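Local coordinates for pyruvate kinase 1 (Trypanosoma brucei brucei, PDB 4KCW), which catalyses, as a pyruvate kinase, the transfer of a phosphoryl group from phosphoenolpyruvate to ADP, giving pyruvate and ATP in glycolysis, at residues Val261-Leu266 with Val293-Gln298; Ala211-Thr216 with Ile240-Gly245; Val478-Asp483 with Asn491-Ile496. All coordinates share one frame; numbering follows the deposited sequence.

Contact 1: residues Val261-Leu266 with Val293-Gln298; sequences VARGDL and VICATQ. With MG (magnesium ion), chain C; OXL (oxalate ion), chain E.
Arg263 reaches across to the end of strand 293-296 and bonds to two successive carbonyls. NE meets Ala296 O at 3.1 Å, standing 48° above that carbonyl's plane rather than on a lone pair. The same oxygen takes a longer, weak bond of 3.4 Å from Arg263 N, and one acceptor therefore holds both the backbone and the side chain of one residue. A bend at chi3 (-56°) brings NH2 round to Thr297 O, 3.1 Å away. Cys295 SG lies 3.8 Å above one face of the guanidinium, displaced toward its rim. The other polar demands of this group are met outside the pair: NH2 forms a salt bridge with Asp316, and NH1 bonds to Gln279 OE1.

Upstream, the parallel pairing of Val261 with Cys295 rests on Val261 N to Ile294 O, 2.9 Å, with a weak return bond from Ala296 N to Val261 O. Beyond Ala262, at the N-cap position, the chain becomes a helix whose second and third amides, Gly264 N and Asp265 N, bond to the oxalate. Gly264 N donates to oxalate O4 at 2.8 Å. Thr297 OG1, on the opposite segment, donates to the same oxygen at 2.5 Å, while Asp265 N approaches oxalate O2 nearly straight (163°, 2.7 Å). Asp265 OD1 binds the magnesium that also holds oxalate O2 and O3, and its OD2 bonds to Asn179. Arg311 of the second subunit donates to Arg263 O and Gly264 O.

The anion is thus met by helix-start amides, a hydroxyl, a metal and, from outside the pair, Lys239 NZ. This arrangement would probably stabilise negative charge on the oxalate oxygens, consistent with oxalate standing in for the enolate of pyruvate in this family's active site.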
loop_
_atom_site.group_PDB
_atom_site.type_symbol
_atom_site.label_atom_id
_atom_site.label_comp_id
_atom_site.label_asym_id
_atom_site.label_seq_id
_atom_site.Cartn_x
_atom_site.Cartn_y
_atom_site.Cartn_z
ATOM N N VAL A 261 22.913 -12.008 -18.227
ATOM C CA VAL A 261 21.976 -12.127 -19.324
ATOM C C VAL A 261 22.700 -11.844 -20.609
ATOM O O VAL A 261 23.007 -10.694 -20.924
ATOM C CB VAL A 261 20.829 -11.119 -19.197
ATOM C CG1 VAL A 261 19.763 -11.397 -20.251
ATOM C CG2 VAL A 261 20.250 -11.161 -17.799
ATOM N N ALA A 262 23.045 -12.903 -21.312
ATOM C CA ALA A 262 23.859 -12.806 -22.516
ATOM C C ALA A 262 22.952 -12.642 -23.717
ATOM O O ALA A 262 22.629 -13.618 -24.392
ATOM C CB ALA A 262 24.709 -14.071 -22.666
ATOM N N ARG A 263 22.528 -11.410 -23.980
ATOM C CA ARG A 263 21.403 -11.181 -24.866
ATOM C C ARG A 263 21.706 -11.518 -26.308
ATOM O O ARG A 263 20.803 -11.891 -27.060
ATOM C CB ARG A 263 20.901 -9.771 -24.721
ATOM C CG ARG A 263 20.452 -9.480 -23.287
ATOM C CD ARG A 263 19.771 -8.143 -23.195
ATOM N NE ARG A 263 20.650 -7.125 -23.689
ATOM C CZ ARG A 263 20.320 -5.855 -23.778
ATOM N NH1 ARG A 263 19.100 -5.471 -23.419
ATOM N NH2 ARG A 263 21.182 -4.980 -24.274
ATOM N N GLY A 264 22.998 -11.538 -26.646
ATOM C CA GLY A 264 23.457 -11.892 -27.984
ATOM C C GLY A 264 22.973 -13.257 -28.450
ATOM O O GLY A 264 22.083 -13.347 -29.324
ATOM N N ASP A 265 23.523 -14.326 -27.865
ATOM C CA ASP A 265 23.031 -15.678 -28.168
ATOM C C ASP A 265 21.567 -15.915 -27.731
ATOM O O ASP A 265 20.778 -16.539 -28.450
ATOM C CB ASP A 265 23.960 -16.746 -27.582
ATOM C CG ASP A 265 25.216 -16.948 -28.429
ATOM O OD1 ASP A 265 26.302 -16.480 -27.994
ATOM O OD2 ASP A 265 25.089 -17.442 -29.585
ATOM N N LEU A 266 21.187 -15.354 -26.599
ATOM C CA LEU A 266 19.822 -15.511 -26.135
ATOM C C LEU A 266 18.776 -15.126 -27.195
ATOM O O LEU A 266 17.825 -15.873 -27.438
ATOM C CB LEU A 266 19.597 -14.733 -24.850
ATOM C CG LEU A 266 18.276 -15.061 -24.177
ATOM C CD1 LEU A 266 18.351 -16.495 -23.694
ATOM C CD2 LEU A 266 18.010 -14.106 -23.011
ATOM N N VAL A 293 24.201 -9.448 -11.040
ATOM C CA VAL A 293 23.732 -9.769 -12.329
ATOM C C VAL A 293 24.174 -8.698 -13.347
ATOM O O VAL A 293 24.246 -7.483 -13.040
ATOM C CB VAL A 293 22.200 -9.966 -12.318
ATOM C CG1 VAL A 293 21.508 -8.684 -11.867
ATOM C CG2 VAL A 293 21.700 -10.464 -13.690
ATOM N N ILE A 294 24.564 -9.179 -14.520
ATOM C CA ILE A 294 25.157 -8.361 -15.536
ATOM C C ILE A 294 24.273 -8.437 -16.743
ATOM O O ILE A 294 23.928 -9.523 -17.200
ATOM C CB ILE A 294 26.519 -8.904 -15.927
ATOM C CG1 ILE A 294 27.416 -9.038 -14.702
ATOM C CG2 ILE A 294 27.153 -8.029 -16.982
ATOM C CD1 ILE A 294 28.780 -9.594 -15.044
ATOM N N CYS A 295 23.825 -7.288 -17.205
ATOM C CA CYS A 295 23.186 -7.196 -18.468
ATOM C C CYS A 295 24.210 -6.944 -19.583
ATOM O O CYS A 295 25.048 -6.063 -19.467
ATOM C CB CYS A 295 22.164 -6.090 -18.434
ATOM S SG CYS A 295 21.150 -6.069 -19.911
ATOM N N ALA A 296 24.092 -7.681 -20.688
ATOM C CA ALA A 296 25.125 -7.684 -21.730
ATOM C C ALA A 296 24.578 -7.641 -23.173
ATOM O O ALA A 296 23.514 -8.200 -23.471
ATOM C CB ALA A 296 26.063 -8.863 -21.550
ATOM N N THR A 297 25.273 -6.877 -24.021
ATOM C CA THR A 297 25.373 -7.116 -25.460
ATOM C C THR A 297 24.555 -6.139 -26.303
ATOM O O THR A 297 23.340 -6.051 -26.167
ATOM C CB THR A 297 25.061 -8.555 -25.868
ATOM O OG1 THR A 297 26.039 -9.446 -25.288
ATOM C CG2 THR A 297 25.101 -8.681 -27.409
ATOM N N GLN A 298 25.246 -5.406 -27.171
ATOM C CA GLN A 298 24.608 -4.468 -28.077
ATOM C C GLN A 298 23.920 -3.330 -27.331
ATOM O O GLN A 298 23.049 -2.662 -27.890
ATOM C CB GLN A 298 23.606 -5.172 -28.986
ATOM C CG GLN A 298 24.218 -6.154 -29.959
ATOM C CD GLN A 298 23.209 -6.641 -30.999
ATOM O OE1 GLN A 298 22.002 -6.696 -30.745
ATOM N NE2 GLN A 298 23.690 -6.899 -32.198
HETATM MG MG MG C . 27.353 -15.853 -26.434
HETATM C C1 OXL E . 27.530 -13.243 -25.009
HETATM C C2 OXL E . 26.198 -12.985 -25.752
HETATM O O1 OXL E . 27.990 -12.372 -24.194
HETATM O O2 OXL E . 25.815 -13.906 -26.525
HETATM O O3 OXL E . 28.030 -14.377 -25.204
HETATM O O4 OXL E . 25.552 -11.916 -25.512
HETATM O O HOH W 1 28.605 -17.381 -25.401
HETATM O O HOH W 2 28.559 -14.938 -27.656
#

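Contact 2: residues Ala211-Thr216 with Ile240-Gly245. With MG (magnesium ion), chain C; OXL (oxalate ion), chain E.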
loop_
_atom_site.group_PDB
_atom_site.type_symbol
_atom_site.label_atom_id
_atom_site.label_comp_id
_atom_site.label_asym_id
_atom_site.label_seq_id
_atom_site.Cartn_x
_atom_site.Cartn_y
_atom_site.Cartn_z
ATOM N N ALA A 211 30.725 -17.981 -17.581
ATOM C CA ALA A 211 30.664 -19.311 -18.196
ATOM C C ALA A 211 29.589 -19.345 -19.285
ATOM O O ALA A 211 28.412 -19.171 -19.000
ATOM C CB ALA A 211 30.390 -20.369 -17.136
ATOM N N SER A 212 30.000 -19.494 -20.536
ATOM C CA SER A 212 29.062 -19.426 -21.644
ATOM C C SER A 212 28.076 -20.625 -21.695
ATOM O O SER A 212 28.429 -21.757 -21.319
ATOM C CB SER A 212 29.813 -19.272 -22.950
ATOM O OG SER A 212 30.684 -18.152 -22.901
ATOM N N PHE A 213 26.822 -20.345 -22.043
ATOM C CA PHE A 213 25.851 -21.401 -22.404
ATOM C C PHE A 213 25.469 -22.346 -21.267
ATOM O O PHE A 213 25.027 -23.467 -21.506
ATOM C CB PHE A 213 26.332 -22.221 -23.621
ATOM C CG PHE A 213 26.307 -21.451 -24.917
ATOM C CD1 PHE A 213 25.093 -21.154 -25.543
ATOM C CD2 PHE A 213 27.503 -20.968 -25.489
ATOM C CE1 PHE A 213 25.073 -20.423 -26.726
ATOM C CE2 PHE A 213 27.482 -20.201 -26.649
ATOM C CZ PHE A 213 26.271 -19.940 -27.276
ATOM N N ILE A 214 25.616 -21.894 -20.036
ATOM C CA ILE A 214 25.176 -22.702 -18.919
ATOM C C ILE A 214 23.705 -23.037 -19.078
ATOM O O ILE A 214 22.863 -22.141 -19.196
ATOM C CB ILE A 214 25.396 -21.974 -17.593
ATOM C CG1 ILE A 214 26.895 -21.859 -17.315
ATOM C CG2 ILE A 214 24.690 -22.704 -16.473
ATOM C CD1 ILE A 214 27.622 -23.201 -17.276
ATOM N N ARG A 215 23.374 -24.319 -19.125
ATOM C CA ARG A 215 21.975 -24.713 -19.195
ATOM C C ARG A 215 21.443 -25.501 -17.989
ATOM O O ARG A 215 20.232 -25.742 -17.889
ATOM C CB ARG A 215 21.669 -25.430 -20.509
ATOM C CG ARG A 215 22.563 -26.614 -20.812
ATOM C CD ARG A 215 22.834 -26.715 -22.306
ATOM N NE ARG A 215 24.158 -26.192 -22.627
ATOM C CZ ARG A 215 25.179 -26.941 -23.033
ATOM N NH1 ARG A 215 25.003 -28.235 -23.295
ATOM N NH2 ARG A 215 26.365 -26.392 -23.202
ATOM N N THR A 216 22.324 -25.838 -17.041
ATOM C CA THR A 216 21.900 -26.596 -15.826
ATOM C C THR A 216 22.794 -26.300 -14.632
ATOM O O THR A 216 23.995 -26.000 -14.792
ATOM C CB THR A 216 21.903 -28.147 -16.029
ATOM O OG1 THR A 216 23.240 -28.593 -16.290
ATOM C CG2 THR A 216 20.969 -28.581 -17.162
ATOM N N ILE A 240 23.373 -16.860 -19.179
ATOM C CA ILE A 240 22.111 -17.398 -19.705
ATOM C C ILE A 240 21.926 -16.960 -21.153
ATOM O O ILE A 240 21.959 -15.764 -21.474
ATOM C CB ILE A 240 20.884 -16.919 -18.901
ATOM C CG1 ILE A 240 21.062 -17.212 -17.411
ATOM C CG2 ILE A 240 19.610 -17.575 -19.434
ATOM C CD1 ILE A 240 21.347 -18.656 -17.124
ATOM N N GLU A 241 21.719 -17.933 -22.025
ATOM C CA GLU A 241 22.052 -17.779 -23.429
ATOM C C GLU A 241 21.152 -18.640 -24.300
ATOM O O GLU A 241 21.128 -18.470 -25.502
ATOM C CB GLU A 241 23.519 -18.156 -23.679
ATOM C CG GLU A 241 24.470 -17.013 -23.480
ATOM C CD GLU A 241 25.762 -17.175 -24.253
ATOM O OE1 GLU A 241 25.908 -16.499 -25.290
ATOM O OE2 GLU A 241 26.673 -17.883 -23.764
ATOM N N ASN A 242 20.414 -19.570 -23.694
ATOM C CA ASN A 242 19.453 -20.373 -24.461
ATOM C C ASN A 242 18.182 -20.689 -23.697
ATOM O O ASN A 242 18.033 -20.337 -22.515
ATOM C CB ASN A 242 20.101 -21.665 -24.940
ATOM C CG ASN A 242 20.816 -22.391 -23.823
ATOM O OD1 ASN A 242 20.282 -22.512 -22.722
ATOM N ND2 ASN A 242 22.090 -22.707 -24.038
ATOM N N HIS A 243 17.272 -21.366 -24.388
ATOM C CA HIS A 243 16.006 -21.829 -23.834
ATOM C C HIS A 243 16.177 -22.478 -22.478
ATOM O O HIS A 243 15.465 -22.153 -21.526
ATOM C CB HIS A 243 15.379 -22.825 -24.810
ATOM C CG HIS A 243 13.937 -23.104 -24.539
ATOM N ND1 HIS A 243 13.514 -24.260 -23.994
ATOM C CD2 HIS A 243 12.802 -22.300 -24.695
ATOM C CE1 HIS A 243 12.177 -24.208 -23.814
ATOM N NE2 HIS A 243 11.745 -23.008 -24.238
ATOM N N GLN A 244 17.088 -23.446 -22.402
ATOM C CA GLN A 244 17.250 -24.281 -21.223
ATOM C C GLN A 244 17.769 -23.476 -20.010
ATOM O O GLN A 244 17.322 -23.672 -18.866
ATOM C CB GLN A 244 18.232 -25.412 -21.541
ATOM C CG GLN A 244 17.606 -26.756 -21.767
ATOM C CD GLN A 244 18.559 -27.896 -21.430
ATOM O OE1 GLN A 244 19.570 -28.095 -22.108
ATOM N NE2 GLN A 244 18.256 -28.634 -20.353
ATOM N N GLY A 245 18.776 -22.647 -20.257
ATOM C CA GLY A 245 19.217 -21.668 -19.285
ATOM C C GLY A 245 18.094 -20.873 -18.629
ATOM O O GLY A 245 18.077 -20.712 -17.400
HETATM MG MG MG C . 27.353 -15.853 -26.434
HETATM C C1 OXL E . 27.530 -13.243 -25.009
HETATM C C2 OXL E . 26.198 -12.985 -25.752
HETATM O O1 OXL E . 27.990 -12.372 -24.194
HETATM O O2 OXL E . 25.815 -13.906 -26.525
HETATM O O3 OXL E . 28.030 -14.377 -25.204
HETATM O O4 OXL E . 25.552 -11.916 -25.512
HETATM O O HOH W 3 22.443 -20.466 -21.315
HETATM O O HOH W 1 28.605 -17.381 -25.401
HETATM O O HOH W 2 28.559 -14.938 -27.656
#
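Glu241 OE2 is gripped by water 1, which donates at 2.6 Å, and by Phe213 N, whose bond at 3.0 Å is weak, with an N-H...O angle of only 129°. The same oxygen packs 3.6 Å above the plane of the Phe213 ring, over its centre, with ring and carboxylate stacked at 27°. Glu241 OE1 binds the magnesium at 1.9 Å, and water 1 is a ligand of that ion too, so metal and water hold the carboxylate through different oxygens.

At the ring's edge, in its plane, Asn242 ND2 sits 3.7 Å from Phe213 CD1. Asn242 CG stands between its own N and carbonyl carbon (chi1 49°), letting OD1 accept from Gly245 N at 2.9 Å as the N-cap bond of helix 243-247. In one of its two conformers, Arg215 lays CB, CG and CD against Gln244 (CB to CB 3.6 Å), with NE bonded to Phe213 O. Water 3 lies between Ile214 O (2.7 Å) and Glu241 N, a weak bridge.

Segment 211-216 leaves strand 208-211 through a type II turn; segment 240-245 begins at the last residue of strand 235-240. Adjoining loops at the C-terminal ends of barrel strands, one carrying a metal ligand, are the classic TIM-barrel active-site layout.

Contact 3: residues Val478-Asp483 with Asn491-Ile496. With FDP (2,6-di-O-phosphono-beta-D-fructofuranose), chain F.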
loop_
_atom_site.group_PDB
_atom_site.type_symbol
_atom_site.label_atom_id
_atom_site.label_comp_id
_atom_site.label_asym_id
_atom_site.label_seq_id
_atom_site.Cartn_x
_atom_site.Cartn_y
_atom_site.Cartn_z
ATOM N N VAL A 478 26.906 5.006 8.365
ATOM C CA VAL A 478 26.364 3.796 8.951
ATOM C C VAL A 478 27.405 2.673 8.818
ATOM O O VAL A 478 27.793 2.278 7.696
ATOM C CB VAL A 478 25.049 3.357 8.254
ATOM C CG1 VAL A 478 24.556 2.043 8.824
ATOM C CG2 VAL A 478 23.968 4.427 8.401
ATOM N N VAL A 479 27.914 2.230 9.962
ATOM C CA VAL A 479 29.086 1.384 10.021
ATOM C C VAL A 479 28.691 -0.011 10.511
ATOM O O VAL A 479 28.070 -0.156 11.594
ATOM C CB VAL A 479 30.098 1.956 11.011
ATOM C CG1 VAL A 479 31.295 1.019 11.156
ATOM C CG2 VAL A 479 30.516 3.358 10.585
ATOM N N VAL A 480 29.051 -1.033 9.731
ATOM C CA VAL A 480 28.588 -2.401 9.978
ATOM C C VAL A 480 29.787 -3.325 10.118
ATOM O O VAL A 480 30.620 -3.390 9.232
ATOM C CB VAL A 480 27.671 -2.882 8.834
ATOM C CG1 VAL A 480 27.405 -4.373 8.930
ATOM C CG2 VAL A 480 26.365 -2.137 8.884
ATOM N N HIS A 481 29.943 -3.929 11.292
ATOM C CA HIS A 481 30.871 -5.070 11.476
ATOM C C HIS A 481 30.490 -5.876 12.693
ATOM O O HIS A 481 29.375 -5.748 13.202
ATOM C CB HIS A 481 32.303 -4.576 11.590
ATOM C CG HIS A 481 32.481 -3.432 12.554
ATOM N ND1 HIS A 481 32.530 -3.615 13.905
ATOM C CD2 HIS A 481 32.720 -2.064 12.332
ATOM C CE1 HIS A 481 32.706 -2.422 14.518
ATOM N NE2 HIS A 481 32.855 -1.471 13.551
ATOM N N ALA A 482 31.402 -6.700 13.202
ATOM C CA ALA A 482 31.100 -7.468 14.431
ATOM C C ALA A 482 31.437 -6.624 15.655
ATOM O O ALA A 482 32.248 -5.722 15.577
ATOM C CB ALA A 482 31.866 -8.791 14.456
ATOM N N ASP A 483 30.821 -6.928 16.788
ATOM C CA ASP A 483 31.333 -6.421 18.062
ATOM C C ASP A 483 32.658 -7.100 18.432
ATOM O O ASP A 483 33.276 -7.775 17.612
ATOM C CB ASP A 483 30.279 -6.570 19.183
ATOM C CG ASP A 483 29.955 -8.053 19.535
ATOM O OD1 ASP A 483 30.818 -8.962 19.412
ATOM O OD2 ASP A 483 28.863 -8.269 20.081
ATOM N N ASN A 491 27.557 -8.555 13.443
ATOM C CA ASN A 491 26.371 -8.597 14.300
ATOM C C ASN A 491 25.999 -7.206 14.840
ATOM O O ASN A 491 25.161 -7.083 15.714
ATOM C CB ASN A 491 26.565 -9.609 15.449
ATOM C CG ASN A 491 27.518 -9.101 16.506
ATOM O OD1 ASN A 491 28.568 -8.520 16.179
ATOM N ND2 ASN A 491 27.082 -9.133 17.748
ATOM N N GLN A 492 26.619 -6.161 14.291
ATOM C CA GLN A 492 26.583 -4.841 14.920
ATOM C C GLN A 492 26.457 -3.726 13.884
ATOM O O GLN A 492 27.174 -3.737 12.888
ATOM C CB GLN A 492 27.854 -4.633 15.757
ATOM C CG GLN A 492 27.897 -3.325 16.494
ATOM C CD GLN A 492 29.213 -3.113 17.199
ATOM O OE1 GLN A 492 30.073 -2.381 16.714
ATOM N NE2 GLN A 492 29.387 -3.760 18.361
ATOM N N THR A 493 25.672 -2.696 14.206
ATOM C CA THR A 493 25.562 -1.493 13.381
ATOM C C THR A 493 25.795 -0.290 14.268
ATOM O O THR A 493 25.129 -0.148 15.293
ATOM C CB THR A 493 24.132 -1.295 12.828
ATOM O OG1 THR A 493 23.678 -2.471 12.155
ATOM C CG2 THR A 493 24.084 -0.100 11.853
ATOM N N ARG A 494 26.666 0.623 13.839
ATOM C CA ARG A 494 26.803 1.900 14.513
ATOM C C ARG A 494 26.439 3.049 13.573
ATOM O O ARG A 494 26.794 3.041 12.388
ATOM C CB ARG A 494 28.229 2.096 15.018
ATOM C CG ARG A 494 28.635 1.198 16.164
ATOM C CD ARG A 494 30.044 0.678 15.926
ATOM N NE ARG A 494 31.010 1.686 16.303
ATOM C CZ ARG A 494 32.197 1.844 15.751
ATOM N NH1 ARG A 494 32.981 2.817 16.190
ATOM N NH2 ARG A 494 32.624 1.011 14.816
ATOM N N LEU A 495 25.881 4.109 14.136
ATOM C CA LEU A 495 25.890 5.376 13.453
ATOM C C LEU A 495 26.950 6.285 14.026
ATOM O O LEU A 495 26.931 6.598 15.218
ATOM C CB LEU A 495 24.538 6.027 13.540
ATOM C CG LEU A 495 23.615 5.553 12.436
ATOM C CD1 LEU A 495 23.400 4.012 12.503
ATOM C CD2 LEU A 495 22.290 6.325 12.531
ATOM N N ILE A 496 27.741 6.851 13.131
ATOM C CA ILE A 496 29.009 7.514 13.464
ATOM C C ILE A 496 29.035 8.893 12.770
ATOM O O ILE A 496 28.821 8.992 11.568
ATOM C CB ILE A 496 30.194 6.678 12.902
ATOM C CG1 ILE A 496 30.282 5.355 13.625
ATOM C CG2 ILE A 496 31.494 7.432 13.003
ATOM C CD1 ILE A 496 30.008 5.493 15.092
HETATM P P1 FDP F . 36.664 -9.487 11.378
HETATM O O1P FDP F . 36.577 -8.340 12.274
HETATM O O2P FDP F . 37.721 -9.306 10.256
HETATM O O3P FDP F . 36.996 -10.847 12.111
HETATM O O1 FDP F . 34.582 -12.083 12.219
HETATM C C1 FDP F . 34.251 -10.703 12.486
HETATM C C2 FDP F . 34.064 -9.993 11.135
HETATM O O2 FDP F . 35.307 -9.783 10.540
HETATM C C3 FDP F . 33.244 -8.705 11.209
HETATM O O3 FDP F . 33.985 -7.620 11.777
HETATM C C4 FDP F . 33.057 -8.489 9.743
HETATM O O4 FDP F . 32.045 -7.493 9.497
HETATM C C5 FDP F . 32.614 -9.890 9.287
HETATM O O5 FDP F . 33.277 -10.807 10.214
HETATM C C6 FDP F . 33.095 -10.145 7.849
HETATM O O6 FDP F . 32.460 -11.299 7.285
HETATM P P2 FDP F . 32.462 -11.551 5.707
HETATM O O4P FDP F . 31.689 -10.503 4.924
HETATM O O5P FDP F . 34.001 -11.639 5.281
HETATM O O6P FDP F . 31.849 -13.038 5.440
#
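His481 packs beside Gln492 and Arg494 of the partner strand. Its CB rests 3.5 Å from FDP O3, the ring hydroxyl oxygen that accepts from Ala482 N. With CG placed between the backbone N and the carbonyl carbon (chi1 48°), the ring turns over the second strand. ND1 donates to Ala482 O at 2.7 Å, exactly in the ring plane. CE1 comes 3.4 Å from Gln492 OE1, CD2 lies 4.0 Å from Arg494 NH2, and at the tip NE2 receives Arg494 NH2 at 2.8 Å. That donor lies at the ring's edge, in plane, but the bond is weak, its N-H...N angle being 122°; the guanidinium is turned 63° from the imidazole.

One hydrogen-bonded pair further from the turn, Val479 and Arg494 exchange two 2.8 Å bonds, Val479 N to Arg494 O and Arg494 N to Val479 O. Nearer it, Asn491 OD1 accepts Asp483 N at 2.8 Å, in the carbonyl plane, while its ND2 meets Asp483 OD2 from above the carboxylate plane. Asp483 OD1 bonds to Ser485 N and Val486 N, and OD2 forms a salt bridge with Arg494 of the third subunit.

A donor at ND1 and an acceptor at NE2 would suit a neutral imidazole. Residues meeting FDP are bonded to, or next to, those meeting the third subunit, consistent with a link between effector site and interface.

Overall arrangement
From the N terminus, contact 2 closes first, joining the loop after barrel strand 208-211 to the chain at the end of strand 235-240, across helix 217-226 and strand 235-240. Contact 1 then opens at strand 258-262 and closes at strand 293-296, across helices 263-269 and 275-289. Contact 3 comes last, a hairpin of strands 476-481 and 492-497 in the alpha/beta domain. All three run in series; none nests or crosses. Contacts 1 and 2 meet within the barrel, where Asp265 OD1 and Glu241 OE1 share the magnesium and Ala262 N lies 3.1 Å from Ile240 O, a probable hydrogen bond. Contact 3 stands apart, its centre about 37 Å from that of contact 1.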